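Local coordinates for protein lectin-related NK cell receptor LY49L1 (Mus musculus, PDB 3G8K) that is a natural killer cell receptor that probably recognises MHC class I molecules through its C-type lectin-like domain, the part present here, at residues F7-Y20 / L40-L54. The protein carries 1 engineered substitution. Numbering follows the deposited sequence.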
ATOM      1  N   PHE A   7       8.130   1.729 -13.576  1.00 31.82           N
ATOM      2  CA  PHE A   7       7.137   1.679 -12.517  1.00 29.55           C
ATOM      3  C   PHE A   7       7.531   2.457 -11.261  1.00 28.64           C
ATOM      4  O   PHE A   7       8.726   2.833 -11.078  1.00 29.69           O
ATOM      5  CB  PHE A   7       6.819   0.210 -12.200  1.00 28.93           C
ATOM      6  CG  PHE A   7       6.004  -0.471 -13.275  1.00 25.40           C
ATOM      7  CD1 PHE A   7       4.663  -0.774 -13.046  1.00 21.21           C
ATOM      8  CD2 PHE A   7       6.599  -0.883 -14.477  1.00 23.89           C
ATOM      9  CE1 PHE A   7       3.910  -1.343 -13.992  1.00 16.56           C
ATOM     10  CE2 PHE A   7       5.881  -1.476 -15.485  1.00 18.26           C
ATOM     11  CZ  PHE A   7       4.470  -1.774 -15.232  1.00 21.19           C
ATOM     12  N   GLU A   8       6.559   2.761 -10.392  1.00 26.25           N
ATOM     13  CA  GLU A   8       6.908   3.268  -9.083  1.00 24.56           C
ATOM     14  C   GLU A   8       7.647   2.177  -8.318  1.00 25.57           C
ATOM     15  O   GLU A   8       7.515   0.968  -8.686  1.00 26.89           O
ATOM     16  CB  GLU A   8       5.672   3.786  -8.350  1.00 23.76           C
ATOM     17  CG  GLU A   8       4.981   4.904  -9.180  1.00 22.35           C
ATOM     18  CD  GLU A   8       5.612   6.245  -9.055  1.00 29.51           C
ATOM     19  OE1 GLU A   8       6.694   6.421  -8.462  1.00 32.87           O
ATOM     20  OE2 GLU A   8       5.008   7.193  -9.581  1.00 37.25           O
ATOM     21  N   LYS A   9       8.369   2.556  -7.265  1.00 26.12           N
ATOM     22  CA  LYS A   9       9.101   1.579  -6.428  1.00 29.11           C
ATOM     23  C   LYS A   9       8.296   1.008  -5.276  1.00 27.99           C
ATOM     24  O   LYS A   9       8.784   0.135  -4.559  1.00 26.66           O
ATOM     25  CB  LYS A   9      10.574   1.967  -6.038  1.00 29.18           C
ATOM     26  CG  LYS A   9      10.771   3.254  -5.281  1.00 33.43           C
ATOM     27  CD  LYS A   9      12.271   3.568  -4.856  1.00 34.53           C
ATOM     28  CE  LYS A   9      12.771   2.773  -3.560  1.00 37.69           C
ATOM     29  NZ  LYS A   9      14.062   3.231  -2.898  1.00 37.74           N
ATOM     30  N   TYR A  10       7.017   1.416  -5.174  1.00 27.94           N
ATOM     31  CA  TYR A  10       6.134   0.853  -4.140  1.00 26.56           C
ATOM     32  C   TYR A  10       5.086   0.018  -4.779  1.00 24.52           C
ATOM     33  O   TYR A  10       4.823   0.177  -5.953  1.00 24.72           O
ATOM     34  CB  TYR A  10       5.453   1.941  -3.320  1.00 27.04           C
ATOM     35  CG  TYR A  10       4.860   3.078  -4.119  1.00 27.74           C
ATOM     36  CD1 TYR A  10       5.575   4.255  -4.301  1.00 27.53           C
ATOM     37  CD2 TYR A  10       3.586   2.992  -4.642  1.00 28.22           C
ATOM     38  CE1 TYR A  10       5.009   5.314  -5.000  1.00 28.59           C
ATOM     39  CE2 TYR A  10       3.007   4.038  -5.339  1.00 30.17           C
ATOM     40  CZ  TYR A  10       3.731   5.192  -5.529  1.00 28.13           C
ATOM     41  OH  TYR A  10       3.186   6.234  -6.235  1.00 29.27           O
ATOM     42  N   TRP A  11       4.425  -0.857  -4.000  1.00 24.19           N
ATOM     43  CA  TRP A  11       3.368  -1.650  -4.582  1.00 21.74           C
ATOM     44  C   TRP A  11       2.584  -2.211  -3.436  1.00 21.55           C
ATOM     45  O   TRP A  11       2.984  -2.092  -2.335  1.00 19.52           O
ATOM     46  CB  TRP A  11       3.922  -2.758  -5.510  1.00 22.61           C
ATOM     47  CG  TRP A  11       4.770  -3.901  -4.871  1.00 24.79           C
ATOM     48  CD1 TRP A  11       4.340  -5.164  -4.529  1.00 20.45           C
ATOM     49  CD2 TRP A  11       6.194  -3.874  -4.584  1.00 18.80           C
ATOM     50  NE1 TRP A  11       5.398  -5.915  -4.067  1.00 25.29           N
ATOM     51  CE2 TRP A  11       6.539  -5.148  -4.072  1.00 22.47           C
ATOM     52  CE3 TRP A  11       7.208  -2.907  -4.746  1.00 24.45           C
ATOM     53  CZ2 TRP A  11       7.836  -5.465  -3.686  1.00 23.14           C
ATOM     54  CZ3 TRP A  11       8.472  -3.212  -4.367  1.00 20.79           C
ATOM     55  CH2 TRP A  11       8.794  -4.475  -3.851  1.00 23.33           C
ATOM     56  N   PHE A  12       1.428  -2.784  -3.682  1.00 23.38           N
ATOM     57  CA  PHE A  12       0.745  -3.386  -2.539  1.00 24.76           C
ATOM     58  C   PHE A  12      -0.025  -4.629  -2.891  1.00 25.03           C
ATOM     59  O   PHE A  12      -0.143  -4.930  -4.066  1.00 23.00           O
ATOM     60  CB  PHE A  12       0.022  -2.326  -1.679  1.00 27.83           C
ATOM     61  CG  PHE A  12      -1.027  -1.554  -2.384  1.00 31.06           C
ATOM     62  CD1 PHE A  12      -2.304  -2.129  -2.608  1.00 39.06           C
ATOM     63  CD2 PHE A  12      -0.814  -0.227  -2.708  1.00 35.64           C
ATOM     64  CE1 PHE A  12      -3.356  -1.385  -3.269  1.00 38.94           C
ATOM     65  CE2 PHE A  12      -1.829   0.530  -3.331  1.00 37.82           C
ATOM     66  CZ  PHE A  12      -3.129  -0.052  -3.623  1.00 37.32           C
ATOM     67  N   CYS A  13      -0.414  -5.392  -1.868  1.00 23.84           N
ATOM     68  CA  CYS A  13      -1.018  -6.671  -2.072  1.00 25.52           C
ATOM     69  C   CYS A  13      -2.212  -6.791  -1.171  1.00 25.32           C
ATOM     70  O   CYS A  13      -2.274  -6.176  -0.116  1.00 25.39           O
ATOM     71  CB  CYS A  13      -0.006  -7.816  -1.823  1.00 24.35           C
ATOM     72  SG  CYS A  13       1.542  -7.681  -2.832  1.00 25.20           S
ATOM     73  N   TYR A  14      -3.155  -7.597  -1.603  1.00 27.81           N
ATOM     74  CA  TYR A  14      -4.355  -7.818  -0.837  1.00 28.42           C
ATOM     75  C   TYR A  14      -4.771  -9.262  -1.173  1.00 29.21           C
ATOM     76  O   TYR A  14      -5.121  -9.540  -2.286  1.00 26.21           O
ATOM     77  CB  TYR A  14      -5.458  -6.810  -1.191  1.00 29.24           C
ATOM     78  CG  TYR A  14      -6.787  -7.035  -0.411  1.00 29.79           C
ATOM     79  CD1 TYR A  14      -6.812  -7.018   0.996  1.00 30.95           C
ATOM     80  CD2 TYR A  14      -7.993  -7.228  -1.082  1.00 32.82           C
ATOM     81  CE1 TYR A  14      -7.970  -7.190   1.725  1.00 32.91           C
ATOM     82  CE2 TYR A  14      -9.202  -7.419  -0.357  1.00 32.80           C
ATOM     83  CZ  TYR A  14      -9.180  -7.395   1.051  1.00 36.18           C
ATOM     84  OH  TYR A  14     -10.397  -7.572   1.791  1.00 39.25           O
ATOM     85  N   GLY A  15      -4.682 -10.179  -0.202  1.00 30.10           N
ATOM     86  CA  GLY A  15      -5.111 -11.543  -0.485  1.00 30.53           C
ATOM     87  C   GLY A  15      -4.087 -12.142  -1.405  1.00 31.62           C
ATOM     88  O   GLY A  15      -2.875 -12.123  -1.083  1.00 33.66           O
ATOM     89  N   ILE A  16      -4.547 -12.590  -2.586  1.00 31.17           N
ATOM     90  CA  ILE A  16      -3.715 -13.283  -3.598  1.00 30.56           C
ATOM     91  C   ILE A  16      -3.259 -12.409  -4.796  1.00 29.36           C
ATOM     92  O   ILE A  16      -2.711 -12.922  -5.731  1.00 30.63           O
ATOM     93  CB  ILE A  16      -4.463 -14.637  -4.022  1.00 31.16           C
ATOM     94  CG1 ILE A  16      -3.646 -15.919  -3.784  1.00 34.51           C
ATOM     95  CG2 ILE A  16      -5.126 -14.557  -5.347  1.00 33.01           C
ATOM     96  CD1 ILE A  16      -2.763 -16.362  -4.939  1.00 38.64           C
ATOM     97  N   LYS A  17      -3.437 -11.093  -4.742  1.00 27.54           N
ATOM     98  CA  LYS A  17      -3.207 -10.158  -5.852  1.00 25.36           C
ATOM     99  C   LYS A  17      -2.313  -8.950  -5.388  1.00 25.68           C
ATOM    100  O   LYS A  17      -2.605  -8.321  -4.364  1.00 26.45           O
ATOM    101  CB  LYS A  17      -4.551  -9.609  -6.451  1.00 25.20           C
ATOM    102  CG  LYS A  17      -4.375  -8.849  -7.824  1.00 25.89           C
ATOM    103  CD  LYS A  17      -5.664  -8.503  -8.611  1.00 23.16           C
ATOM    104  CE  LYS A  17      -6.819  -9.477  -8.378  1.00 27.76           C
ATOM    105  NZ  LYS A  17      -8.013  -8.790  -8.897  1.00 22.15           N
ATOM    106  N   CYS A  18      -1.270  -8.620  -6.140  1.00 23.49           N
ATOM    107  CA  CYS A  18      -0.544  -7.333  -5.941  1.00 21.49           C
ATOM    108  C   CYS A  18      -0.887  -6.267  -6.997  1.00 20.57           C
ATOM    109  O   CYS A  18      -1.528  -6.604  -7.963  1.00 19.51           O
ATOM    110  CB  CYS A  18       0.920  -7.626  -5.879  1.00 20.83           C
ATOM    111  SG  CYS A  18       1.246  -8.787  -4.479  1.00 22.80           S
ATOM    112  N   TYR A  19      -0.441  -5.001  -6.799  1.00 20.71           N
ATOM    113  CA  TYR A  19      -0.870  -3.822  -7.524  1.00 18.52           C
ATOM    114  C   TYR A  19       0.352  -2.975  -7.722  1.00 19.12           C
ATOM    115  O   TYR A  19       1.022  -2.612  -6.757  1.00 19.98           O
ATOM    116  CB  TYR A  19      -1.862  -3.024  -6.678  1.00 19.20           C
ATOM    117  CG  TYR A  19      -3.101  -3.889  -6.301  1.00 18.49           C
ATOM    118  CD1 TYR A  19      -3.171  -4.548  -5.046  1.00 17.66           C
ATOM    119  CD2 TYR A  19      -4.148  -4.044  -7.190  1.00 19.19           C
ATOM    120  CE1 TYR A  19      -4.318  -5.386  -4.699  1.00 20.76           C
ATOM    121  CE2 TYR A  19      -5.314  -4.872  -6.833  1.00 20.07           C
ATOM    122  CZ  TYR A  19      -5.315  -5.552  -5.623  1.00 19.32           C
ATOM    123  OH  TYR A  19      -6.447  -6.269  -5.240  1.00 26.03           O
ATOM    124  N   TYR A  20       0.606  -2.629  -8.959  1.00 20.55           N
ATOM    125  CA  TYR A  20       1.879  -1.902  -9.372  1.00 22.05           C
ATOM    126  C   TYR A  20       1.431  -0.658 -10.148  1.00 22.55           C
ATOM    127  O   TYR A  20       0.365  -0.677 -10.734  1.00 21.49           O
ATOM    128  CB  TYR A  20       2.743  -2.841 -10.251  1.00 22.58           C
ATOM    129  CG  TYR A  20       2.966  -4.232  -9.644  1.00 24.58           C
ATOM    130  CD1 TYR A  20       2.106  -5.291  -9.927  1.00 21.10           C
ATOM    131  CD2 TYR A  20       4.023  -4.468  -8.778  1.00 26.22           C
ATOM    132  CE1 TYR A  20       2.307  -6.535  -9.332  1.00 25.60           C
ATOM    133  CE2 TYR A  20       4.242  -5.716  -8.232  1.00 26.22           C
ATOM    134  CZ  TYR A  20       3.358  -6.715  -8.474  1.00 27.23           C
ATOM    135  OH  TYR A  20       3.629  -7.930  -7.933  1.00 26.37           O
ATOM    136  N   LEU A  40       2.168  -8.080 -16.565  1.00 31.52           N
ATOM    137  CA  LEU A  40       1.085  -7.655 -15.638  1.00 28.99           C
ATOM    138  C   LEU A  40      -0.157  -7.484 -16.523  1.00 28.73           C
ATOM    139  O   LEU A  40      -0.142  -7.884 -17.674  1.00 30.02           O
ATOM    140  CB  LEU A  40       1.488  -6.334 -14.969  1.00 28.57           C
ATOM    141  CG  LEU A  40       2.862  -6.208 -14.316  1.00 25.54           C
ATOM    142  CD1 LEU A  40       3.245  -4.764 -13.791  1.00 20.77           C
ATOM    143  CD2 LEU A  40       3.074  -7.260 -13.200  1.00 20.59           C
ATOM    144  N   SER A  41      -1.240  -6.929 -16.020  1.00 27.60           N
ATOM    145  CA  SER A  41      -2.344  -6.652 -16.876  1.00 26.42           C
ATOM    146  C   SER A  41      -3.079  -5.490 -16.300  1.00 25.17           C
ATOM    147  O   SER A  41      -3.160  -5.352 -15.093  1.00 24.58           O
ATOM    148  CB  SER A  41      -3.265  -7.869 -17.022  1.00 27.50           C
ATOM    149  OG  SER A  41      -4.003  -7.986 -15.842  1.00 30.88           O
ATOM    150  N   LEU A  42      -3.585  -4.594 -17.155  1.00 24.08           N
ATOM    151  CA  LEU A  42      -4.357  -3.496 -16.628  1.00 21.84           C
ATOM    152  C   LEU A  42      -5.408  -4.036 -15.655  1.00 22.28           C
ATOM    153  O   LEU A  42      -6.134  -4.964 -16.004  1.00 23.52           O
ATOM    154  CB  LEU A  42      -5.005  -2.709 -17.795  1.00 23.29           C
ATOM    155  CG  LEU A  42      -5.385  -1.219 -17.553  1.00 20.32           C
ATOM    156  CD1 LEU A  42      -4.360  -0.403 -16.838  1.00 17.70           C
ATOM    157  CD2 LEU A  42      -5.692  -0.529 -18.888  1.00 19.62           C
ATOM    158  N   LEU A  43      -5.556  -3.408 -14.492  1.00 20.78           N
ATOM    159  CA  LEU A  43      -6.133  -4.072 -13.333  1.00 20.28           C
ATOM    160  C   LEU A  43      -7.596  -4.533 -13.534  1.00 18.48           C
ATOM    161  O   LEU A  43      -8.487  -3.783 -13.940  1.00 18.64           O
ATOM    162  CB  LEU A  43      -5.979  -3.237 -12.035  1.00 19.87           C
ATOM    163  CG  LEU A  43      -6.818  -3.778 -10.829  1.00 16.63           C
ATOM    164  CD1 LEU A  43      -6.013  -4.902 -10.212  1.00 16.54           C
ATOM    165  CD2 LEU A  43      -7.101  -2.754  -9.726  1.00 18.03           C
ATOM    166  N   LYS A  44      -7.818  -5.803 -13.220  1.00 20.84           N
ATOM    167  CA  LYS A  44      -9.190  -6.318 -13.124  1.00 19.84           C
ATOM    168  C   LYS A  44      -9.668  -6.526 -11.666  1.00 20.73           C
ATOM    169  O   LYS A  44      -8.973  -7.162 -10.902  1.00 20.71           O
ATOM    170  CB  LYS A  44      -9.272  -7.654 -13.850  1.00 21.17           C
ATOM    171  CG  LYS A  44     -10.685  -8.307 -13.642  1.00 18.64           C
ATOM    172  CD  LYS A  44     -10.824  -9.584 -14.430  1.00 25.98           C
ATOM    173  CE  LYS A  44      -9.900 -10.673 -13.875  1.00 31.32           C
ATOM    174  NZ  LYS A  44     -10.781 -11.610 -13.049  1.00 32.06           N
ATOM    175  N   ILE A  45     -10.891  -6.084 -11.347  1.00 17.62           N
ATOM    176  CA  ILE A  45     -11.348  -5.952 -10.015  1.00 19.01           C
ATOM    177  C   ILE A  45     -12.408  -7.100  -9.904  1.00 19.73           C
ATOM    178  O   ILE A  45     -13.320  -7.228 -10.717  1.00 19.42           O
ATOM    179  CB  ILE A  45     -11.937  -4.537  -9.667  1.00 17.88           C
ATOM    180  CG1 ILE A  45     -10.955  -3.387  -9.956  1.00 15.96           C
ATOM    181  CG2 ILE A  45     -12.390  -4.424  -8.119  1.00 17.22           C
ATOM    182  CD1 ILE A  45     -11.459  -2.037  -9.448  1.00 18.47           C
ATOM    183  N   ASP A  46     -12.217  -7.957  -8.915  1.00 21.98           N
ATOM    184  CA  ASP A  46     -12.913  -9.237  -8.871  1.00 22.42           C
ATOM    185  C   ASP A  46     -14.191  -9.228  -8.109  1.00 23.18           C
ATOM    186  O   ASP A  46     -15.044 -10.097  -8.355  1.00 22.69           O
ATOM    187  CB  ASP A  46     -11.963 -10.280  -8.284  1.00 24.97           C
ATOM    188  CG  ASP A  46     -11.038 -10.809  -9.308  1.00 28.13           C
ATOM    189  OD1 ASP A  46      -9.856 -10.849  -9.023  1.00 29.51           O
ATOM    190  OD2 ASP A  46     -11.508 -11.135 -10.437  1.00 34.22           O
ATOM    191  N   ASN A  47     -14.330  -8.297  -7.169  1.00 23.29           N
ATOM    192  CA  ASN A  47     -15.484  -8.211  -6.268  1.00 23.71           C
ATOM    193  C   ASN A  47     -15.529  -6.916  -5.452  1.00 24.29           C
ATOM    194  O   ASN A  47     -14.608  -6.104  -5.506  1.00 25.77           O
ATOM    195  CB  ASN A  47     -15.552  -9.455  -5.357  1.00 23.92           C
ATOM    196  CG  ASN A  47     -14.283  -9.677  -4.594  1.00 20.67           C
ATOM    197  OD1 ASN A  47     -13.902  -8.847  -3.804  1.00 30.40           O
ATOM    198  ND2 ASN A  47     -13.620 -10.794  -4.804  1.00 21.18           N
ATOM    199  N   GLU A  48     -16.634  -6.707  -4.740  1.00 25.76           N
ATOM    200  CA  GLU A  48     -16.862  -5.528  -3.912  1.00 25.96           C
ATOM    201  C   GLU A  48     -15.851  -5.377  -2.770  1.00 26.11           C
ATOM    202  O   GLU A  48     -15.397  -4.233  -2.499  1.00 23.35           O
ATOM    203  CB  GLU A  48     -18.294  -5.507  -3.377  1.00 28.21           C
ATOM    204  CG  GLU A  48     -19.422  -5.230  -4.460  1.00 31.17           C
ATOM    205  CD  GLU A  48     -19.659  -6.425  -5.426  1.00 36.09           C
ATOM    206  OE1 GLU A  48     -20.407  -6.235  -6.438  1.00 35.58           O
ATOM    207  OE2 GLU A  48     -19.154  -7.578  -5.152  1.00 39.46           O
ATOM    208  N   ASP A  49     -15.494  -6.498  -2.131  1.00 26.21           N
ATOM    209  CA  ASP A  49     -14.431  -6.545  -1.094  1.00 28.88           C
ATOM    210  C   ASP A  49     -13.142  -5.924  -1.590  1.00 27.63           C
ATOM    211  O   ASP A  49     -12.489  -5.127  -0.880  1.00 28.01           O
ATOM    212  CB  ASP A  49     -14.149  -7.999  -0.666  1.00 29.99           C
ATOM    213  CG  ASP A  49     -13.232  -8.116   0.569  1.00 37.77           C
ATOM    214  OD1 ASP A  49     -13.671  -7.689   1.670  1.00 44.81           O
ATOM    215  OD2 ASP A  49     -12.090  -8.680   0.471  1.00 43.80           O
ATOM    216  N   GLU A  50     -12.783  -6.286  -2.817  1.00 27.16           N
ATOM    217  CA  GLU A  50     -11.517  -5.829  -3.426  1.00 26.46           C
ATOM    218  C   GLU A  50     -11.537  -4.338  -3.783  1.00 25.16           C
ATOM    219  O   GLU A  50     -10.692  -3.582  -3.363  1.00 25.18           O
ATOM    220  CB  GLU A  50     -11.143  -6.731  -4.608  1.00 27.43           C
ATOM    221  CG  GLU A  50      -9.872  -6.296  -5.285  1.00 26.42           C
ATOM    222  CD  GLU A  50      -9.594  -7.108  -6.519  1.00 28.00           C
ATOM    223  OE1 GLU A  50      -8.513  -6.961  -7.092  1.00 23.05           O
ATOM    224  OE2 GLU A  50     -10.459  -7.907  -6.889  1.00 25.24           O
ATOM    225  N   LEU A  51     -12.576  -3.926  -4.491  1.00 26.79           N
ATOM    226  CA  LEU A  51     -12.921  -2.538  -4.643  1.00 26.40           C
ATOM    227  C   LEU A  51     -12.889  -1.698  -3.348  1.00 27.35           C
ATOM    228  O   LEU A  51     -12.324  -0.586  -3.364  1.00 24.34           O
ATOM    229  CB  LEU A  51     -14.280  -2.372  -5.336  1.00 26.09           C
ATOM    230  CG  LEU A  51     -14.574  -0.915  -5.755  1.00 26.30           C
ATOM    231  CD1 LEU A  51     -13.591  -0.237  -6.750  1.00 22.91           C
ATOM    232  CD2 LEU A  51     -15.968  -0.838  -6.178  1.00 22.51           C
ATOM    233  N   LYS A  52     -13.522  -2.186  -2.262  1.00 28.54           N
ATOM    234  CA  LYS A  52     -13.458  -1.492  -0.936  1.00 30.09           C
ATOM    235  C   LYS A  52     -12.048  -1.222  -0.483  1.00 30.98           C
ATOM    236  O   LYS A  52     -11.688  -0.069  -0.146  1.00 32.90           O
ATOM    237  CB  LYS A  52     -14.210  -2.280   0.116  1.00 30.82           C
ATOM    238  CG  LYS A  52     -15.715  -2.058   0.049  1.00 32.27           C
ATOM    239  CD  LYS A  52     -16.452  -3.218   0.811  1.00 41.44           C
ATOM    240  CE  LYS A  52     -17.936  -2.859   1.101  1.00 42.18           C
ATOM    241  NZ  LYS A  52     -18.635  -2.550  -0.192  1.00 42.01           N
ATOM    242  N   PHE A  53     -11.213  -2.258  -0.521  1.00 31.34           N
ATOM    243  CA  PHE A  53      -9.810  -2.126  -0.211  1.00 30.63           C
ATOM    244  C   PHE A  53      -9.036  -1.143  -1.120  1.00 31.53           C
ATOM    245  O   PHE A  53      -8.300  -0.269  -0.623  1.00 30.71           O
ATOM    246  CB  PHE A  53      -9.117  -3.488  -0.191  1.00 32.07           C
ATOM    247  CG  PHE A  53      -7.635  -3.379  -0.493  1.00 35.16           C
ATOM    248  CD1 PHE A  53      -6.747  -2.898   0.500  1.00 37.26           C
ATOM    249  CD2 PHE A  53      -7.128  -3.708  -1.772  1.00 34.29           C
ATOM    250  CE1 PHE A  53      -5.377  -2.738   0.236  1.00 38.14           C
ATOM    251  CE2 PHE A  53      -5.767  -3.530  -2.057  1.00 39.79           C
ATOM    252  CZ  PHE A  53      -4.871  -3.062  -1.041  1.00 38.73           C
ATOM    253  N   LEU A  54      -9.182  -1.238  -2.440  1.00 30.31           N
ATOM    254  CA  LEU A  54      -8.385  -0.338  -3.270  1.00 29.47           C
ATOM    255  C   LEU A  54      -8.730   1.106  -3.004  1.00 30.22           C
ATOM    256  O   LEU A  54      -7.850   1.935  -2.982  1.00 30.40           O
ATOM    257  CB  LEU A  54      -8.466  -0.660  -4.762  1.00 28.76           C
ATOM    258  CG  LEU A  54      -7.642  -1.862  -5.219  1.00 24.88           C
ATOM    259  CD1 LEU A  54      -8.384  -2.501  -6.432  1.00 25.32           C
ATOM    260  CD2 LEU A  54      -6.231  -1.389  -5.539  1.00 28.05           C
TER
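Y14 lies over one face of F53 in an offset stack (centroids 4.5 Å, planes 17° apart), each CB resting on the other's ring. With CG anti to the backbone N (chi1 179°), Y14 reaches D49, OH donating to OD2 at a doubtfully short 2.4 Å. F12 and Y19 complete the aromatic cluster around F53. L54 CD2 sits over one face of Y19; L43 CD1 meets that ring's edge. Ending the type II' turn Y14-K17, the K17 chain bends at chi3, and NZ makes salt bridges to E50 OE1 on its syn lone pair (2.6 Å) and to D46 OD1 from above its carboxylate plane. K17 NZ also donates to K44 O, nearly in line with the carbonyl. Y19 OH meets E50 OE1 on the anti side, tilted out of the carboxylate plane; D46 N meets E50 OE2 from above that plane. K44 NZ bridges D46 OD2 and bonds P83 O, while K9 of the second subunit, where the sheet continues, makes a cation-pi contact with Y14. Two donors on OE1 and one on OE2 fix the buried E50 carboxylate and probably favour its ionised form; through K17 and Y19 it ties hairpin to helix in this lectin-like fold.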